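Local coordinates for SnoaL-like domain-containing protein (Burkholderia xenovorans LB400, PDB 3FGY) that is of unknown function but adopts the NTF2-like cone of the SnoaL-like family, whose curved sheet and helices commonly enclose a small-molecule pocket, at residues Glu32-Ile37 / Thr115-Tyr120; Met64-Tyr69 / Arg91-Asn96; Val82-Phe87 / Phe105-Arg110; Arg97-Asp102 / Leu124-Ala129. All blocks are in the same frame, centred on the assembly; numbering follows the deposited sequence.

Contact 1 (Glu32-Ile37 / Thr115-Tyr120); sequences EDIEWI and TSIREY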
loop_
_atom_site.group_PDB
_atom_site.type_symbol
_atom_site.label_atom_id
_atom_site.label_comp_id
_atom_site.label_asym_id
_atom_site.label_seq_id
_atom_site.Cartn_x
_atom_site.Cartn_y
_atom_site.Cartn_z
ATOM N N GLU A 32 5.382 15.694 17.508
ATOM C CA GLU A 32 4.417 15.743 18.594
ATOM C C GLU A 32 2.978 15.565 18.080
ATOM O O GLU A 32 2.131 15.018 18.769
ATOM C CB GLU A 32 4.586 17.017 19.421
ATOM C CG GLU A 32 5.814 16.952 20.339
ATOM N N ASP A 33 2.729 15.985 16.848
ATOM C CA ASP A 33 1.417 15.854 16.221
ATOM C C ASP A 33 1.390 14.649 15.266
ATOM O O ASP A 33 0.595 14.614 14.317
ATOM C CB ASP A 33 1.065 17.143 15.457
ATOM C CG ASP A 33 2.171 17.588 14.499
ATOM O OD1 ASP A 33 3.317 17.089 14.625
ATOM O OD2 ASP A 33 1.895 18.442 13.618
ATOM N N ILE A 34 2.244 13.652 15.526
ATOM C CA ILE A 34 2.312 12.462 14.650
ATOM C C ILE A 34 0.919 11.844 14.485
ATOM O O ILE A 34 0.167 11.745 15.430
ATOM C CB ILE A 34 3.332 11.416 15.188
ATOM C CG1 ILE A 34 3.462 10.244 14.217
ATOM C CG2 ILE A 34 2.931 10.925 16.571
ATOM C CD1 ILE A 34 4.723 9.404 14.421
ATOM N N GLU A 35 0.580 11.477 13.257
ATOM C CA GLU A 35 -0.679 10.850 12.904
ATOM C C GLU A 35 -0.360 9.494 12.282
ATOM O O GLU A 35 0.445 9.456 11.361
ATOM C CB GLU A 35 -1.334 11.728 11.845
ATOM C CG GLU A 35 -2.618 11.228 11.288
ATOM C CD GLU A 35 -3.096 12.119 10.175
ATOM O OE1 GLU A 35 -2.627 11.953 9.023
ATOM O OE2 GLU A 35 -3.928 12.994 10.460
ATOM N N TRP A 36 -0.965 8.414 12.778
ATOM C CA TRP A 36 -0.751 7.076 12.228
ATOM C C TRP A 36 -2.107 6.463 11.938
ATOM O O TRP A 36 -2.897 6.146 12.850
ATOM C CB TRP A 36 0.055 6.242 13.226
ATOM C CG TRP A 36 0.510 4.865 12.838
ATOM C CD1 TRP A 36 -0.023 4.022 11.882
ATOM C CD2 TRP A 36 1.579 4.143 13.450
ATOM N NE1 TRP A 36 0.681 2.823 11.862
ATOM C CE2 TRP A 36 1.651 2.867 12.816
ATOM C CE3 TRP A 36 2.483 4.443 14.469
ATOM C CZ2 TRP A 36 2.585 1.925 13.177
ATOM C CZ3 TRP A 36 3.411 3.521 14.805
ATOM C CH2 TRP A 36 3.453 2.269 14.184
ATOM N N ILE A 37 -2.357 6.279 10.646
ATOM C CA ILE A 37 -3.647 5.820 10.145
ATOM C C ILE A 37 -3.581 4.344 9.781
ATOM O O ILE A 37 -2.721 3.927 8.990
ATOM C CB ILE A 37 -4.086 6.651 8.908
ATOM C CG1 ILE A 37 -4.158 8.165 9.224
ATOM C CG2 ILE A 37 -5.395 6.120 8.342
ATOM C CD1 ILE A 37 -4.449 9.035 8.005
ATOM N N THR A 115 6.102 12.457 10.758
ATOM C CA THR A 115 4.909 13.268 10.992
ATOM C C THR A 115 3.591 12.603 10.610
ATOM O O THR A 115 2.575 12.863 11.252
ATOM C CB THR A 115 5.016 14.637 10.261
ATOM O OG1 THR A 115 4.937 14.457 8.833
ATOM C CG2 THR A 115 6.329 15.331 10.643
ATOM N N SER A 116 3.588 11.774 9.565
ATOM C CA SER A 116 2.366 11.083 9.132
ATOM C C SER A 116 2.736 9.704 8.658
ATOM O O SER A 116 3.756 9.532 7.968
ATOM C CB SER A 116 1.704 11.818 7.962
ATOM O OG SER A 116 1.321 13.132 8.344
ATOM N N ILE A 117 1.918 8.737 9.043
ATOM C CA ILE A 117 2.039 7.367 8.589
ATOM C C ILE A 117 0.646 6.938 8.156
ATOM O O ILE A 117 -0.324 7.181 8.860
ATOM C CB ILE A 117 2.484 6.437 9.742
ATOM C CG1 ILE A 117 3.843 6.876 10.295
ATOM C CG2 ILE A 117 2.464 4.937 9.353
ATOM C CD1 ILE A 117 4.165 6.260 11.616
ATOM N N ARG A 118 0.550 6.292 7.002
ATOM C CA ARG A 118 -0.670 5.616 6.610
ATOM C C ARG A 118 -0.292 4.200 6.174
ATOM O O ARG A 118 0.578 4.052 5.330
ATOM C CB ARG A 118 -1.345 6.373 5.469
ATOM C CG ARG A 118 -2.790 6.041 5.352
ATOM C CD ARG A 118 -3.470 6.500 4.079
ATOM N NE ARG A 118 -4.643 5.651 4.023
ATOM C CZ ARG A 118 -5.817 5.930 4.576
ATOM N NH1 ARG A 118 -6.066 7.118 5.058
ATOM N NH2 ARG A 118 -6.772 5.008 4.577
ATOM N N GLU A 119 -0.941 3.186 6.752
ATOM C CA GLU A 119 -0.747 1.816 6.339
ATOM C C GLU A 119 -1.731 1.391 5.233
ATOM O O GLU A 119 -2.918 1.737 5.255
ATOM C CB GLU A 119 -0.930 0.849 7.512
ATOM C CG GLU A 119 -0.133 1.155 8.746
ATOM C CD GLU A 119 -0.186 0.016 9.772
ATOM O OE1 GLU A 119 -0.732 -1.089 9.445
ATOM O OE2 GLU A 119 0.311 0.225 10.894
ATOM N N TYR A 120 -1.205 0.562 4.337
ATOM C CA TYR A 120 -1.967 -0.099 3.299
ATOM C C TYR A 120 -1.704 -1.600 3.524
ATOM O O TYR A 120 -0.591 -2.064 3.363
ATOM C CB TYR A 120 -1.531 0.355 1.922
ATOM C CG TYR A 120 -1.698 1.846 1.688
ATOM C CD1 TYR A 120 -0.761 2.750 2.196
ATOM C CD2 TYR A 120 -2.754 2.368 0.939
ATOM C CE1 TYR A 120 -0.881 4.120 1.965
ATOM C CE2 TYR A 120 -2.872 3.733 0.714
ATOM C CZ TYR A 120 -1.958 4.613 1.227
ATOM O OH TYR A 120 -2.038 5.987 0.996
HETATM O O HOH W 1 0.931 14.934 11.475
HETATM O O HOH W 2 -1.223 9.993 8.207
#

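Contact 2 (Met64-Tyr69 / Arg91-Asn96); sequences MVEISY and RVKSTN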
loop_
_atom_site.group_PDB
_atom_site.type_symbol
_atom_site.label_atom_id
_atom_site.label_comp_id
_atom_site.label_asym_id
_atom_site.label_seq_id
_atom_site.Cartn_x
_atom_site.Cartn_y
_atom_site.Cartn_z
HETATM N N MSE A 64 -2.091 -7.991 21.436
HETATM C CA MSE A 64 -3.076 -8.738 20.670
HETATM C C MSE A 64 -2.559 -9.489 19.470
HETATM O O MSE A 64 -3.252 -10.369 18.988
HETATM C CB MSE A 64 -4.241 -7.849 20.298
HETATM C CG MSE A 64 -5.054 -7.506 21.510
HETATM SE SE MSE A 64 -6.448 -6.340 21.025
HETATM C CE MSE A 64 -7.992 -7.569 20.970
ATOM N N VAL A 65 -1.323 -9.238 19.049
ATOM C CA VAL A 65 -0.808 -9.908 17.854
ATOM C C VAL A 65 0.674 -10.223 17.986
ATOM O O VAL A 65 1.437 -9.481 18.625
ATOM C CB VAL A 65 -1.084 -9.100 16.566
ATOM C CG1 VAL A 65 -0.224 -7.852 16.482
ATOM C CG2 VAL A 65 -0.836 -9.960 15.332
ATOM N N GLU A 66 1.051 -11.374 17.425
ATOM C CA GLU A 66 2.430 -11.790 17.264
ATOM C C GLU A 66 2.739 -11.537 15.800
ATOM O O GLU A 66 1.991 -11.993 14.930
ATOM C CB GLU A 66 2.568 -13.273 17.596
ATOM C CG GLU A 66 2.342 -13.603 19.080
ATOM C CD GLU A 66 2.061 -15.066 19.360
ATOM O OE1 GLU A 66 2.093 -15.878 18.421
ATOM O OE2 GLU A 66 1.815 -15.415 20.548
ATOM N N ILE A 67 3.783 -10.762 15.522
ATOM C CA ILE A 67 4.101 -10.414 14.155
ATOM C C ILE A 67 5.582 -10.656 13.871
ATOM O O ILE A 67 6.462 -10.383 14.713
ATOM C CB ILE A 67 3.655 -8.976 13.809
ATOM C CG1 ILE A 67 3.764 -8.730 12.302
ATOM C CG2 ILE A 67 4.442 -7.953 14.638
ATOM C CD1 ILE A 67 3.149 -7.429 11.846
ATOM N N SER A 68 5.839 -11.209 12.695
ATOM C CA SER A 68 7.184 -11.553 12.229
ATOM C C SER A 68 7.389 -10.965 10.848
ATOM O O SER A 68 6.492 -11.016 10.021
ATOM C CB SER A 68 7.346 -13.078 12.108
ATOM O OG SER A 68 7.276 -13.725 13.360
ATOM N N TYR A 69 8.593 -10.487 10.577
ATOM C CA TYR A 69 8.952 -9.973 9.273
ATOM C C TYR A 69 10.082 -10.872 8.763
ATOM O O TYR A 69 11.210 -10.773 9.270
ATOM C CB TYR A 69 9.404 -8.504 9.415
ATOM C CG TYR A 69 8.407 -7.653 10.195
ATOM C CD1 TYR A 69 7.318 -7.045 9.558
ATOM C CD2 TYR A 69 8.521 -7.510 11.581
ATOM C CE1 TYR A 69 6.391 -6.276 10.280
ATOM C CE2 TYR A 69 7.603 -6.746 12.324
ATOM C CZ TYR A 69 6.531 -6.140 11.670
ATOM O OH TYR A 69 5.630 -5.388 12.422
ATOM N N ARG A 91 0.099 -14.023 14.065
ATOM C CA ARG A 91 -0.920 -14.772 14.751
ATOM C C ARG A 91 -1.633 -13.873 15.745
ATOM O O ARG A 91 -1.007 -13.103 16.472
ATOM C CB ARG A 91 -0.321 -15.978 15.432
ATOM C CG ARG A 91 -1.361 -16.901 16.054
ATOM C CD ARG A 91 -0.729 -18.257 16.361
ATOM N NE ARG A 91 0.269 -18.148 17.431
ATOM C CZ ARG A 91 1.056 -19.148 17.865
ATOM N NH1 ARG A 91 0.991 -20.379 17.354
ATOM N NH2 ARG A 91 1.919 -18.914 18.844
ATOM N N VAL A 92 -2.952 -13.943 15.719
ATOM C CA VAL A 92 -3.793 -13.162 16.611
ATOM C C VAL A 92 -3.950 -13.922 17.909
ATOM O O VAL A 92 -4.384 -15.077 17.920
ATOM C CB VAL A 92 -5.171 -12.840 15.974
ATOM C CG1 VAL A 92 -6.050 -12.089 16.974
ATOM C CG2 VAL A 92 -5.001 -12.023 14.704
ATOM N N LYS A 93 -3.562 -13.309 19.017
ATOM C CA LYS A 93 -3.509 -14.036 20.282
ATOM C C LYS A 93 -4.882 -14.529 20.760
ATOM O O LYS A 93 -4.990 -15.654 21.261
ATOM C CB LYS A 93 -2.788 -13.200 21.352
ATOM C CG LYS A 93 -1.310 -12.926 21.092
ATOM C CD LYS A 93 -0.662 -12.306 22.351
ATOM C CE LYS A 93 0.815 -11.907 22.184
ATOM N NZ LYS A 93 1.836 -12.997 22.543
ATOM N N SER A 94 -5.933 -13.718 20.603
ATOM C CA SER A 94 -7.250 -14.032 21.185
ATOM C C SER A 94 -7.980 -15.106 20.405
ATOM O O SER A 94 -8.699 -15.925 20.975
ATOM C CB SER A 94 -8.131 -12.787 21.231
ATOM O OG SER A 94 -8.419 -12.299 19.946
ATOM N N THR A 95 -7.771 -15.128 19.094
ATOM C CA THR A 95 -8.444 -16.101 18.252
ATOM C C THR A 95 -7.548 -17.275 17.843
ATOM O O THR A 95 -8.058 -18.257 17.313
ATOM C CB THR A 95 -8.916 -15.443 16.942
ATOM O OG1 THR A 95 -7.764 -15.029 16.217
ATOM C CG2 THR A 95 -9.843 -14.254 17.200
ATOM N N ASN A 96 -6.222 -17.125 18.004
ATOM C CA ASN A 96 -5.205 -18.096 17.556
ATOM C C ASN A 96 -5.148 -18.232 16.019
ATOM O O ASN A 96 -4.507 -19.149 15.490
ATOM C CB ASN A 96 -5.402 -19.488 18.204
ATOM C CG ASN A 96 -4.093 -20.270 18.347
ATOM O OD1 ASN A 96 -3.010 -19.684 18.381
ATOM N ND2 ASN A 96 -4.193 -21.599 18.453
HETATM O O HOH W 3 -5.569 -10.872 20.289
#

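Contact 3 (Val82-Phe87 / Phe105-Arg110); sequences VLVVGF and FAITVR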
loop_
_atom_site.group_PDB
_atom_site.type_symbol
_atom_site.label_atom_id
_atom_site.label_comp_id
_atom_site.label_asym_id
_atom_site.label_seq_id
_atom_site.Cartn_x
_atom_site.Cartn_y
_atom_site.Cartn_z
ATOM N N VAL A 82 8.795 8.646 2.465
ATOM C CA VAL A 82 9.455 7.357 2.513
ATOM C C VAL A 82 8.337 6.321 2.553
ATOM O O VAL A 82 7.520 6.320 3.462
ATOM C CB VAL A 82 10.360 7.213 3.771
ATOM C CG1 VAL A 82 11.070 5.900 3.757
ATOM C CG2 VAL A 82 11.387 8.336 3.816
ATOM N N LEU A 83 8.250 5.506 1.510
ATOM C CA LEU A 83 7.318 4.406 1.502
ATOM C C LEU A 83 8.093 3.143 1.813
ATOM O O LEU A 83 9.125 2.853 1.188
ATOM C CB LEU A 83 6.594 4.336 0.167
ATOM C CG LEU A 83 5.306 5.160 0.145
ATOM C CD1 LEU A 83 5.510 6.657 0.437
ATOM C CD2 LEU A 83 4.553 4.904 -1.187
ATOM N N VAL A 84 7.621 2.412 2.814
ATOM C CA VAL A 84 8.246 1.194 3.280
ATOM C C VAL A 84 7.381 0.022 2.809
ATOM O O VAL A 84 6.190 -0.037 3.139
ATOM C CB VAL A 84 8.407 1.177 4.820
ATOM C CG1 VAL A 84 9.230 -0.030 5.227
ATOM C CG2 VAL A 84 9.088 2.482 5.317
ATOM N N VAL A 85 7.979 -0.891 2.048
ATOM C CA VAL A 85 7.280 -1.994 1.411
ATOM C C VAL A 85 7.745 -3.298 2.044
ATOM O O VAL A 85 8.931 -3.581 2.067
ATOM C CB VAL A 85 7.565 -2.041 -0.110
ATOM C CG1 VAL A 85 6.721 -3.125 -0.779
ATOM C CG2 VAL A 85 7.262 -0.635 -0.722
ATOM N N GLY A 86 6.811 -4.067 2.593
ATOM C CA GLY A 86 7.222 -5.271 3.296
ATOM C C GLY A 86 6.179 -6.354 3.360
ATOM O O GLY A 86 5.127 -6.265 2.731
ATOM N N PHE A 87 6.506 -7.375 4.132
ATOM C CA PHE A 87 5.676 -8.573 4.237
ATOM C C PHE A 87 5.808 -9.085 5.661
ATOM O O PHE A 87 6.900 -9.079 6.235
ATOM C CB PHE A 87 6.094 -9.610 3.195
ATOM C CG PHE A 87 5.407 -10.939 3.340
ATOM C CD1 PHE A 87 4.163 -11.170 2.782
ATOM C CD2 PHE A 87 6.017 -11.954 4.040
ATOM C CE1 PHE A 87 3.531 -12.421 2.933
ATOM C CE2 PHE A 87 5.406 -13.168 4.201
ATOM C CZ PHE A 87 4.164 -13.407 3.646
ATOM N N PHE A 105 3.831 1.035 4.272
ATOM C CA PHE A 105 3.692 2.155 5.203
ATOM C C PHE A 105 4.156 3.392 4.448
ATOM O O PHE A 105 5.296 3.456 4.002
ATOM C CB PHE A 105 4.554 1.978 6.460
ATOM C CG PHE A 105 3.983 1.032 7.472
ATOM C CD1 PHE A 105 3.220 -0.078 7.086
ATOM C CD2 PHE A 105 4.194 1.248 8.817
ATOM C CE1 PHE A 105 2.713 -0.970 8.026
ATOM C CE2 PHE A 105 3.688 0.356 9.761
ATOM C CZ PHE A 105 2.961 -0.750 9.366
ATOM N N ALA A 106 3.265 4.339 4.253
ATOM C CA ALA A 106 3.569 5.581 3.533
ATOM C C ALA A 106 3.805 6.631 4.596
ATOM O O ALA A 106 2.900 6.974 5.377
ATOM C CB ALA A 106 2.423 5.993 2.615
ATOM N N ILE A 107 5.039 7.102 4.632
ATOM C CA ILE A 107 5.517 7.969 5.704
ATOM C C ILE A 107 5.928 9.330 5.143
ATOM O O ILE A 107 6.515 9.416 4.060
ATOM C CB ILE A 107 6.664 7.303 6.499
ATOM C CG1 ILE A 107 6.200 5.945 7.046
ATOM C CG2 ILE A 107 7.136 8.206 7.619
ATOM C CD1 ILE A 107 7.245 5.170 7.754
ATOM N N THR A 108 5.606 10.381 5.896
ATOM C CA THR A 108 6.069 11.740 5.628
ATOM C C THR A 108 6.976 12.150 6.782
ATOM O O THR A 108 6.618 11.969 7.955
ATOM C CB THR A 108 4.903 12.730 5.500
ATOM O OG1 THR A 108 4.005 12.294 4.475
ATOM C CG2 THR A 108 5.422 14.149 5.185
ATOM N N VAL A 109 8.168 12.642 6.432
ATOM C CA VAL A 109 9.141 13.119 7.400
ATOM C C VAL A 109 9.319 14.607 7.165
ATOM O O VAL A 109 9.524 15.034 6.021
ATOM C CB VAL A 109 10.500 12.455 7.203
ATOM C CG1 VAL A 109 11.543 13.029 8.216
ATOM C CG2 VAL A 109 10.366 10.929 7.259
ATOM N N ARG A 110 9.224 15.380 8.248
ATOM C CA ARG A 110 9.465 16.826 8.226
ATOM C C ARG A 110 10.245 17.227 9.471
ATOM O O ARG A 110 9.990 16.712 10.562
ATOM C CB ARG A 110 8.143 17.586 8.214
ATOM C CG ARG A 110 7.373 17.452 6.928
ATOM C CD ARG A 110 5.999 18.074 7.053
ATOM N NE ARG A 110 5.298 18.015 5.778
ATOM C CZ ARG A 110 3.973 18.009 5.646
ATOM N NH1 ARG A 110 3.177 18.095 6.710
ATOM N NH2 ARG A 110 3.433 17.930 4.437
#

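Contact 4 (Arg97-Asp102 / Leu124-Ala129); sequences RTFEDD and LALARA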
loop_
_atom_site.group_PDB
_atom_site.type_symbol
_atom_site.label_atom_id
_atom_site.label_comp_id
_atom_site.label_asym_id
_atom_site.label_seq_id
_atom_site.Cartn_x
_atom_site.Cartn_y
_atom_site.Cartn_z
ATOM N N ARG A 97 -5.755 -17.295 15.303
ATOM C CA ARG A 97 -5.782 -17.362 13.833
ATOM C C ARG A 97 -4.548 -16.733 13.230
ATOM O O ARG A 97 -4.072 -15.730 13.712
ATOM C CB ARG A 97 -7.048 -16.712 13.285
ATOM C CG ARG A 97 -8.288 -17.402 13.653
ATOM C CD ARG A 97 -9.504 -16.636 13.228
ATOM N NE ARG A 97 -10.704 -17.325 13.674
ATOM C CZ ARG A 97 -11.929 -16.815 13.648
ATOM N NH1 ARG A 97 -12.132 -15.583 13.161
ATOM N NH2 ARG A 97 -12.944 -17.525 14.142
ATOM N N THR A 98 -4.023 -17.338 12.184
ATOM C CA THR A 98 -2.786 -16.887 11.554
ATOM C C THR A 98 -3.090 -16.024 10.297
ATOM O O THR A 98 -4.182 -16.097 9.734
ATOM C CB THR A 98 -1.867 -18.084 11.228
ATOM O OG1 THR A 98 -2.481 -18.920 10.222
ATOM C CG2 THR A 98 -1.553 -18.924 12.488
ATOM N N PHE A 99 -2.128 -15.219 9.855
ATOM C CA PHE A 99 -2.274 -14.467 8.631
ATOM C C PHE A 99 -0.922 -14.141 8.045
ATOM O O PHE A 99 0.109 -14.250 8.712
ATOM C CB PHE A 99 -3.048 -13.165 8.878
ATOM C CG PHE A 99 -2.364 -12.230 9.829
ATOM C CD1 PHE A 99 -1.469 -11.279 9.361
ATOM C CD2 PHE A 99 -2.599 -12.327 11.179
ATOM C CE1 PHE A 99 -0.820 -10.425 10.235
ATOM C CE2 PHE A 99 -1.982 -11.461 12.062
ATOM C CZ PHE A 99 -1.076 -10.526 11.594
ATOM N N GLU A 100 -0.973 -13.746 6.772
ATOM C CA GLU A 100 0.184 -13.152 6.123
ATOM C C GLU A 100 -0.317 -11.805 5.546
ATOM O O GLU A 100 -1.528 -11.615 5.312
ATOM C CB GLU A 100 0.852 -14.163 5.151
ATOM C CG GLU A 100 1.120 -15.518 5.881
ATOM C CD GLU A 100 2.144 -16.523 5.283
ATOM O OE1 GLU A 100 2.378 -16.569 4.069
ATOM O OE2 GLU A 100 2.692 -17.318 6.077
ATOM N N ASP A 101 0.570 -10.834 5.405
ATOM C CA ASP A 101 0.149 -9.468 5.040
ATOM C C ASP A 101 1.268 -8.881 4.205
ATOM O O ASP A 101 2.389 -8.795 4.689
ATOM C CB ASP A 101 -0.073 -8.597 6.302
ATOM C CG ASP A 101 -0.783 -7.249 6.008
ATOM O OD1 ASP A 101 -1.491 -7.156 5.002
ATOM O OD2 ASP A 101 -0.611 -6.279 6.795
ATOM N N ASP A 102 0.964 -8.563 2.949
ATOM C CA ASP A 102 1.803 -7.663 2.131
ATOM C C ASP A 102 1.350 -6.246 2.422
ATOM O O ASP A 102 0.161 -5.914 2.305
ATOM C CB ASP A 102 1.705 -7.959 0.644
ATOM C CG ASP A 102 2.608 -9.107 0.244
ATOM O OD1 ASP A 102 3.793 -8.877 -0.011
ATOM O OD2 ASP A 102 2.115 -10.243 0.215
ATOM N N LEU A 124 -9.154 -7.262 4.738
ATOM C CA LEU A 124 -10.021 -8.453 4.800
ATOM C C LEU A 124 -9.376 -9.555 5.634
ATOM O O LEU A 124 -9.994 -10.138 6.493
ATOM C CB LEU A 124 -10.310 -8.955 3.385
ATOM C CG LEU A 124 -11.192 -10.203 3.306
ATOM C CD1 LEU A 124 -12.535 -10.021 4.056
ATOM C CD2 LEU A 124 -11.422 -10.630 1.883
ATOM N N ALA A 125 -8.100 -9.825 5.395
ATOM C CA ALA A 125 -7.395 -10.867 6.142
ATOM C C ALA A 125 -7.365 -10.545 7.646
ATOM O O ALA A 125 -7.588 -11.417 8.494
ATOM C CB ALA A 125 -5.953 -11.019 5.599
ATOM N N LEU A 126 -7.064 -9.300 7.983
ATOM C CA LEU A 126 -6.927 -8.932 9.384
ATOM C C LEU A 126 -8.282 -8.907 10.090
ATOM O O LEU A 126 -8.365 -9.272 11.277
ATOM C CB LEU A 126 -6.177 -7.610 9.518
ATOM C CG LEU A 126 -4.675 -7.787 9.290
ATOM C CD1 LEU A 126 -4.030 -6.515 8.737
ATOM C CD2 LEU A 126 -4.026 -8.220 10.581
ATOM N N ALA A 127 -9.340 -8.522 9.375
ATOM C CA ALA A 127 -10.700 -8.598 9.935
ATOM C C ALA A 127 -11.045 -10.060 10.233
ATOM O O ALA A 127 -11.521 -10.384 11.325
ATOM C CB ALA A 127 -11.739 -7.963 8.995
ATOM N N ARG A 128 -10.804 -10.955 9.278
ATOM C CA ARG A 128 -11.090 -12.364 9.473
ATOM C C ARG A 128 -10.317 -12.917 10.658
ATOM O O ARG A 128 -10.867 -13.614 11.498
ATOM C CB ARG A 128 -10.783 -13.138 8.209
ATOM C CG ARG A 128 -11.796 -12.937 7.154
ATOM C CD ARG A 128 -11.354 -13.517 5.866
ATOM N NE ARG A 128 -12.455 -13.657 4.923
ATOM C CZ ARG A 128 -12.290 -13.997 3.640
ATOM N NH1 ARG A 128 -11.076 -14.197 3.108
ATOM N NH2 ARG A 128 -13.348 -14.130 2.881
ATOM N N ALA A 129 -9.028 -12.621 10.710
ATOM C CA ALA A 129 -8.128 -13.203 11.732
ATOM C C ALA A 129 -8.497 -12.722 13.129
ATOM O O ALA A 129 -8.283 -13.441 14.102
ATOM C CB ALA A 129 -6.678 -12.891 11.406
#

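Contact 1 (Glu32-Ile37 / Thr115-Tyr120)
Strands 34-37 and 115-120 run parallel, their axes 4.6 Å apart, with Glu35, Trp36 and Ile37 paired to Ser116, Ile117 and Arg118. Ile117 turns both its N-H and its C=O to the residues flanking Trp36: its N donates to Glu35 O (2.8 Å), and its O receives Ile37 N (2.9 Å). Where the pairing begins, one water bridges Asp33 O and Thr115 O.

Trp36 and Ile117 lie on the face turned to the helices. With CG anti to the backbone N (chi1 -175°), the indole stands out from its strand and across Ile117, whose CG2 sits over the five-membered ring, 3.8 Å from the centroid, a CH-pi contact. Branched Ile117 suits this place because CD1 reaches the same face farther along the ring. Leu54, Leu57 and Leu58 of helix 50-64 also pack on the indole. On the other face, Ile37 CG2 lies 3.5 Å from Arg118 NH1, over the guanidinium's rim.

The indole N-H of Trp36 NE1 meets Glu119 OE2 on its anti side at 2.8 Å, nearly in the ring plane. Glu119 OE1 is hydrogen-bonded to an unidentified bound molecule, consistent with Trp36 orienting, from a second shell, a carboxylate that lines a probable pocket.

Contact 2 (Met64-Tyr69 / Arg91-Asn96)
Strand 65-68 meets the end of strand 81-92 antiparallel, Glu66 with Arg91 forming a hydrogen-bonded pair and Val65 with Val92 a non-hydrogen-bonded one. Glu66 N gives an almost straight bond to Arg91 O (2.9 Å, 179°), and Arg91 N returns one to Glu66 O. Beyond them Lys93 N reaches Met64 O, the carbonyl of the selenomethionine that ends helix 50-64; a water donates to the same carbonyl and accepts from Ser94 N.

Glu66 is the hub of a salt-bridge network. The Glu66 and Arg91 chains run alongside each other in one direction; that of Lys93 comes in roughly perpendicular to Glu66. Arg91 bends at chi3 (68°), which turns NE back to Glu66 OE1 at 3.1 Å, on the syn side and well out of the carboxylate plane; the NH2 bond to that oxygen is weak. Glu66 OE2 uses its anti lone pair for Lys93 NZ, also at 3.1 Å. Each carboxylate oxygen thus serves a different cation, a suitable use of long charged chains on the surface of the hairpin made by strands 65-78 and 81-92. The opposite face is apolar, Val65 and Val92 both packing on Phe99 of strand 98-110; Val65 CG2 also touches the backbone at Arg91 O (3.3 Å). Past the strand the chain turns, with a weak bond from Asn96 N to Val92 O, and Thr95 OG1 reaches Ala129 O of helix 123-129.

Contact 3 (Val82-Phe87 / Phe105-Arg110)
Val84 and Phe105 hold each other by a pair of backbone hydrogen bonds, each 2.8 Å: Val84 N to Phe105 O, and Phe105 N to Val84 O, both donors in the carbonyl plane. Val82 and Ile107 form the next such pair; here the donors are tilted out of the carbonyl planes, and Ile107 N reaches Val82 O at 2.9 Å. Between these pairs Leu83 and Ala106 are non-hydrogen-bonded partners. The small methyl of Ala106 CB admits the branched leucine, whose CD1 folds over it at 3.8 Å.

On the other face Val84 CG2 touches Ile107 CD1 at 4.1 Å. Ile107 has CG1 anti to its carbonyl carbon (chi1 -56°), which carries CD1 toward the valine, and the two side chains cross at a slant. This is the antiparallel hairpin of strands 81-92 and 98-110, within the curved NTF2-like sheet between strands 113-120 and 65-78, and beta-branched residues suit both its extended backbone and its buried surface. Val11 of helix 5-20 packs against Val82, Ile107 and Val109. Phe105 makes an edge-to-face pair with Trp103 and packs on Glu119. On the Leu83 face lies the dimer interface, where Leu83 meets Leu83 of the second subunit.

Contact 4 (Arg97-Asp102 / Leu124-Ala129)
Strand-on-helix packing joins the start of strand 98-110 to the C-terminal helix 123-129, which runs nearly antiparallel to it with the axes 8.5 Å apart. Phe99 supplies the main apolar touch. Its ring receives Leu126 CD2 over the centre of one face, a CH-pi contact 3.9 Å from the centroid. The phenyl CG stands between backbone N and carbonyl carbon (chi1 62°), which swings the ring off the line to the helix and turns a face to Leu126 CD2. Ala129 CB adds a touch at 4.1 Å from Phe99 CD2; the small alanine lets the helix come close to the strand.

Arg97 reaches along the helix end in an extended chain. Its NH1 gives a hydrogen bond to Arg128 O at 2.9 Å, approaching almost in line with the C=O although the N-H is bent from the line (143°). A cation probably suits this place, as carbonyls at a helix C terminus tend to carry partial negative charge. Arg128 itself forms a salt bridge with Glu41 of the second subunit. Asp101 OD2 meets Leu126 CD1 at 3.9 Å, and Asp101 OD1 accepts from Asp122 N, just before the helix.

Strand 81-92 flanks the packing: its Gly90 and Ala88 bond to the backbones of Phe99 and Asp101, and its Val92 touches Ala129.

How the contacts relate
From the N terminus, the first segment to be tied is 32-37, which waits until 115-120 to pair; contact 1 thus closes the longest loop, and contacts 2 and 3 are both nested inside it. Contact 2 brings 64-69 to 91-96, and contact 3 brings 82-87 to 105-110; they cross in sequence and share strand 81-92. Contact 4 opens at 97-102, after contact 2 has closed, and ends at 124-129, crossing contacts 1 and 3. Contacts 1 and 3 adjoin through neighbouring strands 98-110 and 113-120, while contacts 2 and 4 meet at the sheet's other end. Contacts 1 to 3 tie strands within one sheet; contact 4 adds the C-terminal helix.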